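Local coordinates for CRISPR protein (Archaeoglobus fulgidus, PDB 4MJK) that probably serves as the Cas5 subunit of a type I-A Cascade complex, helping to hold CRISPR RNA in defence against foreign nucleic acid, at residues A[73-78]-A[120-125]; A[129-134]-A[258-263]; A[165-170]-A[251-256]. All blocks are in the same frame, centred on the assembly; numbering follows the deposited sequence.

Contact 1 of 3, residues A[73-78]-A[120-125]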
loop_
_atom_site.group_PDB
_atom_site.type_symbol
_atom_site.label_atom_id
_atom_site.label_comp_id
_atom_site.label_asym_id
_atom_site.label_seq_id
_atom_site.Cartn_x
_atom_site.Cartn_y
_atom_site.Cartn_z
ATOM N N ALA A 73 11.212 0.302 -13.024
ATOM C CA ALA A 73 11.139 -0.449 -11.779
ATOM C C ALA A 73 12.428 -1.240 -11.673
ATOM O O ALA A 73 12.951 -1.670 -12.685
ATOM C CB ALA A 73 9.930 -1.393 -11.790
ATOM N N LEU A 74 12.949 -1.394 -10.456
ATOM C CA LEU A 74 14.126 -2.214 -10.220
ATOM C C LEU A 74 13.728 -3.584 -9.694
ATOM O O LEU A 74 14.412 -4.571 -9.943
ATOM C CB LEU A 74 15.075 -1.520 -9.223
ATOM C CG LEU A 74 15.552 -0.135 -9.702
ATOM C CD1 LEU A 74 16.379 0.604 -8.645
ATOM C CD2 LEU A 74 16.330 -0.274 -10.994
ATOM N N ASN A 75 12.617 -3.660 -8.974
ATOM C CA ASN A 75 12.270 -4.915 -8.312
ATOM C C ASN A 75 10.784 -5.032 -8.005
ATOM O O ASN A 75 10.390 -5.728 -7.076
ATOM C CB ASN A 75 13.035 -5.030 -6.993
ATOM C CG ASN A 75 12.537 -4.040 -5.966
ATOM O OD1 ASN A 75 11.902 -3.045 -6.319
ATOM N ND2 ASN A 75 12.778 -4.319 -4.694
ATOM N N CYS A 76 9.951 -4.341 -8.767
ATOM C CA CYS A 76 8.544 -4.289 -8.405
ATOM C C CYS A 76 7.649 -4.168 -9.625
ATOM O O CYS A 76 8.108 -3.884 -10.743
ATOM C CB CYS A 76 8.276 -3.141 -7.414
ATOM S SG CYS A 76 8.567 -1.466 -8.070
ATOM N N THR A 77 6.365 -4.408 -9.397
ATOM C CA THR A 77 5.372 -4.336 -10.451
ATOM C C THR A 77 4.153 -3.585 -9.868
ATOM O O THR A 77 3.730 -3.842 -8.730
ATOM C CB THR A 77 5.011 -5.767 -10.951
ATOM O OG1 THR A 77 4.350 -5.703 -12.230
ATOM C CG2 THR A 77 4.112 -6.457 -9.965
ATOM N N PRO A 78 3.606 -2.625 -10.621
ATOM C CA PRO A 78 2.492 -1.827 -10.073
ATOM C C PRO A 78 1.185 -2.601 -10.054
ATOM O O PRO A 78 0.935 -3.448 -10.914
ATOM C CB PRO A 78 2.373 -0.654 -11.051
ATOM C CG PRO A 78 3.646 -0.724 -11.930
ATOM C CD PRO A 78 4.023 -2.163 -11.953
ATOM N N SER A 120 6.529 -5.608 -4.537
ATOM C CA SER A 120 7.887 -6.068 -4.703
ATOM C C SER A 120 7.933 -7.514 -5.197
ATOM O O SER A 120 7.114 -8.357 -4.805
ATOM C CB SER A 120 8.653 -5.941 -3.395
ATOM O OG SER A 120 9.996 -6.350 -3.584
ATOM N N LEU A 121 8.907 -7.793 -6.055
ATOM C CA LEU A 121 9.128 -9.137 -6.571
ATOM C C LEU A 121 10.185 -9.883 -5.755
ATOM O O LEU A 121 10.481 -11.042 -6.029
ATOM C CB LEU A 121 9.554 -9.080 -8.042
ATOM C CG LEU A 121 8.479 -8.453 -8.926
ATOM C CD1 LEU A 121 8.994 -8.189 -10.341
ATOM C CD2 LEU A 121 7.220 -9.322 -8.931
ATOM N N ASN A 122 10.762 -9.218 -4.768
ATOM C CA ASN A 122 11.685 -9.895 -3.863
ATOM C C ASN A 122 11.406 -9.427 -2.439
ATOM O O ASN A 122 10.361 -8.829 -2.186
ATOM C CB ASN A 122 13.151 -9.681 -4.283
ATOM C CG ASN A 122 13.581 -8.224 -4.216
ATOM O OD1 ASN A 122 12.845 -7.366 -3.733
ATOM N ND2 ASN A 122 14.785 -7.941 -4.702
ATOM N N ASP A 123 12.311 -9.679 -1.502
ATOM C CA ASP A 123 11.999 -9.339 -0.110
ATOM C C ASP A 123 12.335 -7.898 0.243
ATOM O O ASP A 123 12.196 -7.490 1.392
ATOM C CB ASP A 123 12.663 -10.305 0.886
ATOM C CG ASP A 123 11.762 -11.480 1.251
ATOM O OD1 ASP A 123 11.289 -12.182 0.333
ATOM O OD2 ASP A 123 11.519 -11.700 2.463
ATOM N N GLU A 124 12.765 -7.116 -0.737
ATOM C CA GLU A 124 13.056 -5.710 -0.459
ATOM C C GLU A 124 11.829 -4.842 -0.665
ATOM O O GLU A 124 10.868 -5.241 -1.327
ATOM C CB GLU A 124 14.154 -5.195 -1.375
ATOM C CG GLU A 124 15.422 -6.004 -1.373
ATOM C CD GLU A 124 16.490 -5.326 -2.197
ATOM O OE1 GLU A 124 16.503 -5.520 -3.436
ATOM O OE2 GLU A 124 17.296 -4.575 -1.604
ATOM N N ALA A 125 11.876 -3.640 -0.105
ATOM C CA ALA A 125 10.863 -2.635 -0.378
ATOM C C ALA A 125 10.886 -2.330 -1.886
ATOM O O ALA A 125 11.917 -2.451 -2.533
ATOM C CB ALA A 125 11.154 -1.385 0.428
#
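Asn-75 meets the 120-125 turn with both its backbone and its side chain. On the backbone side, Leu-121 N donates to Asn-75 O over 2.7 Å in a nearly straight bond (171°). Next to it Cys-76 and Ser-120 form an antiparallel non-hydrogen-bonded pair, their CA atoms 4.2 Å apart. The side-chain bonds come from the Asn-75 amide. With CG lodged between the backbone N and the carbonyl carbon (chi1 70°), Asn-75 ND2 reaches into the loop and donates to Ala-125 O at 3.0 Å, an oxygen lying in the plane of the amide. Asn-75 ND2 also donates, along a more bent path, to Asn-122 OD1 at 3.2 Å. Asn-75 OD1 in turn accepts from Lys-127 N, so bonds at both ends fix which way the amide is flipped. The Asn-122 amide stands 78° from it, its OD1 accepting from Asn-75 ND2, a little off its plane, and from Glu-124 N well above the plane on the opposite side. Apolar contact is slight: Leu-121 CG lies 4.2 Å from Cys-76 CA, and Leu-121 also packs on Phe-108 of the second subunit. The bond from Glu-124 N to Asn-122 OD1 makes an Asx turn, just past the antiparallel pairing of strands 115-120 and 76-80.

Contact 2 of 3, residues A[129-134]-A[258-263]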
loop_
_atom_site.group_PDB
_atom_site.type_symbol
_atom_site.label_atom_id
_atom_site.label_comp_id
_atom_site.label_asym_id
_atom_site.label_seq_id
_atom_site.Cartn_x
_atom_site.Cartn_y
_atom_site.Cartn_z
ATOM N N ARG A 129 13.838 3.585 -10.259
ATOM C CA ARG A 129 14.943 4.476 -10.593
ATOM C C ARG A 129 14.504 5.529 -11.613
ATOM O O ARG A 129 13.927 5.185 -12.658
ATOM C CB ARG A 129 16.141 3.685 -11.143
ATOM C CG ARG A 129 17.328 4.587 -11.564
ATOM C CD ARG A 129 18.579 3.776 -11.983
ATOM N NE ARG A 129 19.032 2.910 -10.895
ATOM C CZ ARG A 129 19.682 1.764 -11.071
ATOM N NH1 ARG A 129 19.963 1.344 -12.295
ATOM N NH2 ARG A 129 20.051 1.032 -10.028
ATOM N N TRP A 130 14.779 6.795 -11.313
ATOM C CA TRP A 130 14.552 7.884 -12.261
ATOM C C TRP A 130 15.871 8.336 -12.875
ATOM O O TRP A 130 16.916 8.336 -12.213
ATOM C CB TRP A 130 13.885 9.087 -11.592
ATOM C CG TRP A 130 12.381 9.046 -11.592
ATOM C CD1 TRP A 130 11.537 9.592 -12.522
ATOM C CD2 TRP A 130 11.547 8.441 -10.598
ATOM N NE1 TRP A 130 10.221 9.358 -12.168
ATOM C CE2 TRP A 130 10.203 8.650 -10.992
ATOM C CE3 TRP A 130 11.807 7.738 -9.420
ATOM C CZ2 TRP A 130 9.118 8.172 -10.246
ATOM C CZ3 TRP A 130 10.721 7.279 -8.662
ATOM C CH2 TRP A 130 9.397 7.489 -9.085
ATOM N N PHE A 131 15.813 8.714 -14.149
ATOM C CA PHE A 131 16.963 9.237 -14.867
ATOM C C PHE A 131 16.470 10.547 -15.457
ATOM O O PHE A 131 15.614 10.556 -16.359
ATOM C CB PHE A 131 17.395 8.230 -15.953
ATOM C CG PHE A 131 18.661 8.600 -16.703
ATOM C CD1 PHE A 131 19.393 9.727 -16.376
ATOM C CD2 PHE A 131 19.114 7.792 -17.743
ATOM C CE1 PHE A 131 20.561 10.051 -17.080
ATOM C CE2 PHE A 131 20.292 8.107 -18.443
ATOM C CZ PHE A 131 21.006 9.240 -18.106
ATOM N N LEU A 132 16.972 11.650 -14.901
ATOM C CA LEU A 132 16.613 12.989 -15.336
ATOM C C LEU A 132 17.821 13.626 -16.004
ATOM O O LEU A 132 18.964 13.402 -15.579
ATOM C CB LEU A 132 16.169 13.858 -14.149
ATOM C CG LEU A 132 14.717 13.665 -13.671
ATOM C CD1 LEU A 132 14.549 12.296 -13.041
ATOM C CD2 LEU A 132 14.306 14.759 -12.684
ATOM N N VAL A 133 17.573 14.408 -17.050
ATOM C CA VAL A 133 18.649 15.140 -17.712
ATOM C C VAL A 133 18.247 16.610 -17.763
ATOM O O VAL A 133 17.130 16.917 -18.156
ATOM C CB VAL A 133 18.906 14.632 -19.161
ATOM C CG1 VAL A 133 20.008 15.478 -19.833
ATOM C CG2 VAL A 133 19.289 13.139 -19.170
ATOM N N PHE A 134 19.146 17.505 -17.350
ATOM C CA PHE A 134 18.902 18.948 -17.424
ATOM C C PHE A 134 19.927 19.667 -18.312
ATOM O O PHE A 134 21.053 19.208 -18.478
ATOM C CB PHE A 134 18.928 19.575 -16.027
ATOM C CG PHE A 134 17.817 19.106 -15.130
ATOM C CD1 PHE A 134 16.571 19.710 -15.180
ATOM C CD2 PHE A 134 18.021 18.064 -14.237
ATOM C CE1 PHE A 134 15.537 19.284 -14.348
ATOM C CE2 PHE A 134 16.993 17.625 -13.403
ATOM C CZ PHE A 134 15.756 18.233 -13.459
ATOM N N GLU A 258 23.098 3.397 -19.168
ATOM C CA GLU A 258 21.772 3.966 -18.941
ATOM C C GLU A 258 21.415 4.915 -20.074
ATOM O O GLU A 258 22.156 5.859 -20.361
ATOM C CB GLU A 258 21.723 4.725 -17.619
ATOM C CG GLU A 258 22.326 3.979 -16.413
ATOM C CD GLU A 258 21.559 2.712 -16.045
ATOM O OE1 GLU A 258 20.317 2.769 -15.909
ATOM O OE2 GLU A 258 22.205 1.651 -15.885
ATOM N N VAL A 259 20.278 4.666 -20.710
ATOM C CA VAL A 259 19.829 5.500 -21.821
ATOM C C VAL A 259 18.407 6.001 -21.605
ATOM O O VAL A 259 17.494 5.225 -21.354
ATOM C CB VAL A 259 19.878 4.738 -23.159
ATOM C CG1 VAL A 259 19.488 5.667 -24.318
ATOM C CG2 VAL A 259 21.266 4.149 -23.390
ATOM N N VAL A 260 18.210 7.308 -21.693
ATOM C CA VAL A 260 16.864 7.823 -21.592
ATOM C C VAL A 260 16.561 8.754 -22.769
ATOM O O VAL A 260 17.418 9.499 -23.224
ATOM C CB VAL A 260 16.632 8.537 -20.253
ATOM C CG1 VAL A 260 17.466 9.829 -20.164
ATOM C CG2 VAL A 260 15.156 8.806 -20.060
ATOM N N ILE A 261 15.333 8.697 -23.259
ATOM C CA ILE A 261 14.936 9.503 -24.409
ATOM C C ILE A 261 14.281 10.794 -23.936
ATOM O O ILE A 261 13.407 10.771 -23.073
ATOM C CB ILE A 261 13.961 8.724 -25.312
ATOM C CG1 ILE A 261 14.645 7.489 -25.892
ATOM C CG2 ILE A 261 13.439 9.605 -26.459
ATOM C CD1 ILE A 261 13.662 6.461 -26.405
ATOM N N GLY A 262 14.712 11.922 -24.493
ATOM C CA GLY A 262 14.114 13.201 -24.154
ATOM C C GLY A 262 14.073 14.128 -25.358
ATOM O O GLY A 262 14.159 13.680 -26.499
ATOM N N ARG A 263 13.935 15.424 -25.104
ATOM C CA ARG A 263 13.842 16.390 -26.185
ATOM C C ARG A 263 15.212 16.959 -26.477
ATOM O O ARG A 263 16.105 16.923 -25.629
ATOM C CB ARG A 263 12.877 17.527 -25.822
ATOM C CG ARG A 263 13.304 18.352 -24.621
ATOM C CD ARG A 263 12.423 19.580 -24.439
ATOM N NE ARG A 263 12.597 20.195 -23.128
ATOM C CZ ARG A 263 12.009 21.326 -22.743
ATOM N NH1 ARG A 263 11.221 21.986 -23.577
ATOM N NH2 ARG A 263 12.217 21.806 -21.526
#
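The Phe-131 ring receives Val-260 on one face: Val-260 CG1 stands 3.6 Å above the ring plane, offset toward the rim and 3.8 Å from the ring centroid, a CH-pi contact. At the edge of the ring, near its plane, come backbone atoms of the other strand, with Glu-258 O 3.5 Å from Phe-131 CE2 and Val-259 N a little farther off. Glu-258 CB closes in on the same corner, 3.8 Å from Phe-131 CE2. The second flat group, the Arg-129 guanidinium, has Glu-258 OE1 at its edge in a long salt bridge, 3.9 Å from Arg-129 NH1, with the carboxylate plane turned 76° from its own. Each charge has a stronger partner outside the pair: Arg-129 NE pairs with Asp-7, and Glu-258 OE1 is also bound by Lys-72 and the Tyr-178 hydroxyl, so the long bridge is one link in a wider charged network.

Val-260 does double duty. Val-260 CG1, set between the backbone N and the carbonyl carbon (chi1 67°), touches Val-133 CG2 at 3.9 Å as well as the ring, the two valines running past each other in opposite directions.

The strands are not neighbours in the sheet. Their axes pass 8.0 Å apart at 55°, and the space between them is bridged mainly by side chains, without a hydrogen bond. Strand 127-134 lies between 66-73 and 2-10, while 258-263 is the far outermost strand, brought round by the curl of the sheet; Ala-68, Leu-5 and Tyr-253, from strands 66-73, 2-10 and 250-255, complete the packing, and Tyr-178 meets Phe-131 edge-to-face.

Contact 3 of 3, residues A[165-170]-A[251-256]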
loop_
_atom_site.group_PDB
_atom_site.type_symbol
_atom_site.label_atom_id
_atom_site.label_comp_id
_atom_site.label_asym_id
_atom_site.label_seq_id
_atom_site.Cartn_x
_atom_site.Cartn_y
_atom_site.Cartn_z
ATOM N N VAL A 165 25.710 12.418 -13.199
ATOM C CA VAL A 165 26.482 11.825 -14.292
ATOM C C VAL A 165 26.607 12.766 -15.481
ATOM O O VAL A 165 25.730 13.588 -15.731
ATOM C CB VAL A 165 25.849 10.509 -14.795
ATOM C CG1 VAL A 165 25.944 9.421 -13.734
ATOM C CG2 VAL A 165 24.398 10.744 -15.222
ATOM N N LYS A 166 27.716 12.649 -16.206
ATOM C CA LYS A 166 27.847 13.333 -17.481
ATOM C C LYS A 166 27.090 12.495 -18.509
ATOM O O LYS A 166 27.145 11.271 -18.468
ATOM C CB LYS A 166 29.326 13.481 -17.856
ATOM C CG LYS A 166 30.190 13.981 -16.704
ATOM C CD LYS A 166 31.656 14.166 -17.098
ATOM C CE LYS A 166 31.923 15.579 -17.589
ATOM N NZ LYS A 166 31.492 16.608 -16.588
ATOM N N VAL A 167 26.347 13.141 -19.397
ATOM C CA VAL A 167 25.610 12.408 -20.429
ATOM C C VAL A 167 26.088 12.758 -21.844
ATOM O O VAL A 167 26.602 13.853 -22.083
ATOM C CB VAL A 167 24.074 12.637 -20.332
ATOM C CG1 VAL A 167 23.560 12.207 -18.977
ATOM C CG2 VAL A 167 23.713 14.096 -20.590
ATOM N N THR A 168 25.921 11.815 -22.765
ATOM C CA THR A 168 26.192 12.032 -24.182
ATOM C C THR A 168 24.874 12.060 -24.945
ATOM O O THR A 168 23.990 11.241 -24.688
ATOM C CB THR A 168 27.041 10.882 -24.756
ATOM O OG1 THR A 168 28.284 10.810 -24.051
ATOM C CG2 THR A 168 27.310 11.098 -26.236
ATOM N N GLN A 169 24.735 12.991 -25.885
ATOM C CA GLN A 169 23.516 13.080 -26.684
ATOM C C GLN A 169 23.673 12.279 -27.971
ATOM O O GLN A 169 24.632 12.487 -28.717
ATOM C CB GLN A 169 23.196 14.539 -27.012
ATOM C CG GLN A 169 21.760 14.779 -27.465
ATOM C CD GLN A 169 21.463 16.250 -27.731
ATOM O OE1 GLN A 169 20.346 16.724 -27.505
ATOM N NE2 GLN A 169 22.460 16.976 -28.221
ATOM N N LYS A 170 22.734 11.370 -28.230
ATOM C CA LYS A 170 22.755 10.545 -29.439
ATOM C C LYS A 170 21.404 10.594 -30.154
ATOM O O LYS A 170 20.392 10.969 -29.564
ATOM C CB LYS A 170 23.080 9.090 -29.087
ATOM C CG LYS A 170 24.346 8.888 -28.246
ATOM C CD LYS A 170 25.554 8.513 -29.105
ATOM C CE LYS A 170 26.824 8.327 -28.264
ATOM N NZ LYS A 170 26.726 7.165 -27.326
ATOM N N LYS A 251 16.024 13.252 -28.692
ATOM C CA LYS A 251 17.375 12.722 -28.623
ATOM C C LYS A 251 17.422 11.691 -27.514
ATOM O O LYS A 251 16.624 11.739 -26.584
ATOM C CB LYS A 251 18.372 13.821 -28.261
ATOM C CG LYS A 251 18.426 15.009 -29.224
ATOM C CD LYS A 251 19.115 14.622 -30.522
ATOM C CE LYS A 251 19.266 15.821 -31.445
ATOM N NZ LYS A 251 19.734 15.381 -32.780
ATOM N N ALA A 252 18.389 10.792 -27.603
ATOM C CA ALA A 252 18.694 9.853 -26.543
ATOM C C ALA A 252 19.863 10.386 -25.721
ATOM O O ALA A 252 20.840 10.897 -26.281
ATOM C CB ALA A 252 19.052 8.508 -27.144
ATOM N N TYR A 253 19.769 10.278 -24.399
ATOM C CA TYR A 253 20.851 10.720 -23.527
ATOM C C TYR A 253 21.417 9.519 -22.806
ATOM O O TYR A 253 20.673 8.732 -22.221
ATOM C CB TYR A 253 20.367 11.774 -22.525
ATOM C CG TYR A 253 19.909 13.036 -23.193
ATOM C CD1 TYR A 253 20.795 14.080 -23.439
ATOM C CD2 TYR A 253 18.591 13.180 -23.618
ATOM C CE1 TYR A 253 20.376 15.240 -24.075
ATOM C CE2 TYR A 253 18.160 14.340 -24.245
ATOM C CZ TYR A 253 19.063 15.360 -24.479
ATOM O OH TYR A 253 18.641 16.506 -25.113
ATOM N N GLU A 254 22.734 9.365 -22.871
ATOM C CA GLU A 254 23.370 8.152 -22.385
ATOM C C GLU A 254 24.455 8.433 -21.361
ATOM O O GLU A 254 25.239 9.378 -21.505
ATOM C CB GLU A 254 23.937 7.322 -23.555
ATOM C CG GLU A 254 24.712 6.077 -23.102
ATOM C CD GLU A 254 25.026 5.112 -24.245
ATOM O OE1 GLU A 254 24.937 5.531 -25.421
ATOM O OE2 GLU A 254 25.360 3.935 -23.963
ATOM N N ALA A 255 24.473 7.614 -20.314
ATOM C CA ALA A 255 25.539 7.626 -19.322
ATOM C C ALA A 255 25.883 6.175 -19.039
ATOM O O ALA A 255 25.123 5.465 -18.376
ATOM C CB ALA A 255 25.083 8.324 -18.043
ATOM N N GLY A 256 27.021 5.723 -19.552
ATOM C CA GLY A 256 27.354 4.317 -19.440
ATOM C C GLY A 256 26.269 3.524 -20.131
ATOM O O GLY A 256 25.929 3.808 -21.279
#
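Thr-168 to Lys-170 and Ala-252 to Glu-254 pair as antiparallel neighbours in the six-stranded sheet, joining the end of strand 157-170 to strand 250-255. Two hydrogen-bonded pairs frame the ladder. Thr-168 N donates to Glu-254 O at 2.8 Å and Glu-254 N returns the bond to Thr-168 O; farther on, Lys-170 N donates to Ala-252 O at 2.8 Å, matched by Ala-252 N to Lys-170 O. Between them lies the non-hydrogen-bonded pair of Gln-169 and Tyr-253.

On the face carrying that pair, the two side chains lie alongside each other and point the same way, amide and ring planes 32° apart. Gln-169 CG, anti to the backbone N (chi1 -162°), runs 3.7 Å from Tyr-253 CE1. This brings Gln-169 OE1 within 2.9 Å of Tyr-253 OH and 3.1 Å of Lys-251 CG. The tyrosine hydroxyl is hydrogen-bonded to Arg-263 O. Val-167 CG2 adds an apolar contact, 4.1 Å from Tyr-253 CD1. If a leucine stood at Tyr-253, the ring and hydroxyl would be gone, and Arg-263 O would probably be left without its mate while Gln-169 became freer to turn.

On the other face Thr-168 and Lys-170 are exposed to solvent, while Ala-252 and Glu-254 lean on Val-259. Here Lys-170, its chain bent at chi2 and chi4, brings NZ to Glu-254 OE1 at 3.1 Å in a salt bridge whose hydrogen bond is weak. Where regular pairing gives out, Val-165 CG2 still packs on Ala-255 CB at 3.8 Å.

The Tyr-253 face looks inward, with Val-133 of strand 127-134, Leu-67 and Ala-68 of strand 66-73, and Met-1 packed round the Tyr-253 side chain; strand 258-263 pairs along the far edge of 250-255.

In the fold
Contacts 2 and 3 are one neighbourhood, their centres 8 Å apart. Tyr-253 is shared by both: Tyr-253 N lies 2.7 Å from Val-260 O and Tyr-253 CB 3.8 Å from Val-133 CG2, so it belongs to the ladder of contact 3 and the packing of contact 2 at once. Contact 1 lies about 21 Å from contact 2, centre to centre, and about 27 Å from contact 3. It meets contact 2 through Leu-74 CD2, 3.9 Å from Arg-129 CZ. Strands 66-73, 127-134, 2-10 and 157-170 follow the order of a ferredoxin-like sheet, consistent with a Cas5-type RAMP protein; strands 250-255 and 258-263 extend it, and contact 1 sits at the end of the small three-stranded sheet, where the chain passes to and from the main one.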